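Local coordinates for protein dihydropteroate synthase (Anaplasma phagocytophilum, PDB 6UCZ) that probably catalyses the joining of 6-hydroxymethyl-7,8-dihydropterin diphosphate to p-aminobenzoate to give dihydropteroate, a step of folate synthesis, and binds pterin-6-yl-methyl-monophosphate, at residues V111-R116 with L127-I132. Numbering follows the deposited sequence.
Sequences VSIDTR and LGVDYI. With PMM (pterin-6-yl-methyl-monophosphate), chain C.
S112 and Y131 pair in parallel register, as do I113 and I132, where strands 110-115 and 131-134 run side by side in the TIM barrel of dihydropteroate synthase. With helix 118-127 they make a beta-alpha-beta unit, and its return loop shows how a second strand is started. V111 O accepts from two successive amides, D130 N at 2.8 Å and Y131 N at 3.1 Å, both in its carbonyl plane. Two residues on, I113 N donates to Y131 O at 3.0 Å. At the start of the pairing the D130 carboxylate adds a side-chain bond: with CG anti to the carbonyl carbon (chi1 -57°), OD2 accepts a hydrogen bond from V111 N through its anti lone pair, and H105 NE2 also bonds that oxygen. On the helix side, V129 sets CG1 against V111 CG1 at 3.7 Å, the two side chains crossing at about a right angle, while its CG2 meets I113 CG2 at 3.9 Å. Toward the barrel interior, S112 OG lies 3.6 Å from Y131 CB and is hydrogen-bonded to D71. The strand then delivers D114 to the pocket, where R274 and Q135 hold its carboxylate and OD2 comes within 2.9 Å of N8 of the bound pterin.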
# COMPACT_ATOMS: atom_id res chain seq x y z
N VAL A 111 1.47 -1.45 -12.43
CA VAL A 111 2.04 -0.26 -11.79
C VAL A 111 0.96 0.40 -10.94
O VAL A 111 -0.18 0.55 -11.38
CB VAL A 111 2.60 0.73 -12.83
CG1 VAL A 111 3.23 1.96 -12.14
CG2 VAL A 111 3.61 0.03 -13.76
N SER A 112 1.35 0.80 -9.73
CA SER A 112 0.49 1.47 -8.77
C SER A 112 1.06 2.86 -8.48
O SER A 112 2.28 3.03 -8.41
CB SER A 112 0.40 0.65 -7.46
OG SER A 112 -0.39 1.32 -6.49
N ILE A 113 0.19 3.86 -8.34
CA ILE A 113 0.64 5.20 -7.96
C ILE A 113 0.29 5.43 -6.50
O ILE A 113 -0.89 5.42 -6.12
CB ILE A 113 0.04 6.29 -8.88
CG1 ILE A 113 0.48 7.69 -8.42
CG2 ILE A 113 -1.48 6.22 -8.98
CD1 ILE A 113 1.97 7.91 -8.42
N ASP A 114 1.31 5.60 -5.67
CA ASP A 114 1.12 5.80 -4.23
C ASP A 114 1.05 7.31 -4.02
O ASP A 114 2.06 8.00 -4.04
CB ASP A 114 2.26 5.16 -3.43
CG ASP A 114 2.06 5.27 -1.93
OD1 ASP A 114 1.18 6.03 -1.45
OD2 ASP A 114 2.80 4.57 -1.21
N THR A 115 -0.17 7.82 -3.86
CA THR A 115 -0.36 9.25 -3.71
C THR A 115 -1.62 9.50 -2.89
O THR A 115 -2.54 8.67 -2.88
CB THR A 115 -0.47 9.96 -5.06
OG1 THR A 115 -0.64 11.37 -4.87
CG2 THR A 115 -1.66 9.44 -5.86
N ARG A 116 -1.65 10.63 -2.21
CA ARG A 116 -2.88 11.12 -1.60
C ARG A 116 -3.58 12.18 -2.45
O ARG A 116 -4.67 12.61 -2.08
CB ARG A 116 -2.57 11.69 -0.21
CG ARG A 116 -1.95 13.07 -0.23
CD ARG A 116 -1.57 13.48 1.17
NE ARG A 116 -0.41 12.72 1.62
CZ ARG A 116 0.36 13.06 2.64
NH1 ARG A 116 0.12 14.16 3.33
NH2 ARG A 116 1.39 12.28 2.97
N LEU A 127 -0.93 8.19 -17.88
CA LEU A 127 0.27 7.52 -18.37
C LEU A 127 0.09 6.02 -18.48
O LEU A 127 0.85 5.36 -19.20
CB LEU A 127 1.47 7.84 -17.48
CG LEU A 127 2.00 9.27 -17.54
CD1 LEU A 127 3.21 9.42 -16.63
CD2 LEU A 127 2.33 9.64 -19.00
N GLY A 128 -0.91 5.46 -17.81
CA GLY A 128 -1.20 4.05 -17.96
C GLY A 128 -1.07 3.18 -16.72
O GLY A 128 -1.00 1.96 -16.86
N VAL A 129 -1.00 3.78 -15.52
CA VAL A 129 -0.89 2.94 -14.32
C VAL A 129 -2.19 2.16 -14.11
O VAL A 129 -3.25 2.48 -14.65
CB VAL A 129 -0.52 3.72 -13.04
CG1 VAL A 129 0.79 4.47 -13.23
CG2 VAL A 129 -1.64 4.65 -12.58
N ASP A 130 -2.07 1.07 -13.35
CA ASP A 130 -3.15 0.11 -13.13
C ASP A 130 -3.87 0.30 -11.81
O ASP A 130 -5.03 -0.11 -11.70
CB ASP A 130 -2.58 -1.31 -13.20
CG ASP A 130 -1.88 -1.58 -14.52
OD1 ASP A 130 -2.58 -1.87 -15.49
OD2 ASP A 130 -0.63 -1.47 -14.58
N TYR A 131 -3.21 0.87 -10.81
CA TYR A 131 -3.81 1.05 -9.49
C TYR A 131 -3.58 2.47 -9.02
O TYR A 131 -2.51 3.04 -9.25
CB TYR A 131 -3.19 0.13 -8.41
CG TYR A 131 -3.24 -1.36 -8.64
CD1 TYR A 131 -2.35 -1.99 -9.51
CD2 TYR A 131 -4.13 -2.15 -7.94
CE1 TYR A 131 -2.38 -3.37 -9.70
CE2 TYR A 131 -4.17 -3.51 -8.11
CZ TYR A 131 -3.30 -4.12 -8.99
OH TYR A 131 -3.37 -5.48 -9.15
N ILE A 132 -4.57 3.02 -8.32
CA ILE A 132 -4.33 4.11 -7.39
C ILE A 132 -4.12 3.51 -6.01
O ILE A 132 -5.01 2.82 -5.48
CB ILE A 132 -5.50 5.11 -7.34
CG1 ILE A 132 -5.89 5.61 -8.73
CG2 ILE A 132 -5.14 6.29 -6.42
CD1 ILE A 132 -7.15 6.45 -8.70
N5 PMM C . 2.81 2.54 3.93
C6 PMM C . 3.55 3.55 3.46
C7 PMM C . 3.24 4.17 2.26
N8 PMM C . 2.20 3.83 1.49
N1 PMM C . 0.42 2.45 1.15
C2 PMM C . -0.37 1.46 1.56
N2 PMM C . -1.42 1.10 0.82
N3 PMM C . -0.16 0.78 2.73
C4 PMM C . 0.85 1.04 3.63
O4 PMM C . 0.96 0.40 4.67
C4A PMM C . 1.75 2.14 3.21
C8A PMM C . 1.47 2.81 1.96
C9 PMM C . 4.68 4.00 4.35
O10 PMM C . 5.72 3.00 4.34
PA PMM C . 7.14 3.23 3.60
O1P PMM C . 7.99 2.03 4.04
O2P PMM C . 7.78 4.47 4.21
O3P PMM C . 6.94 3.32 2.13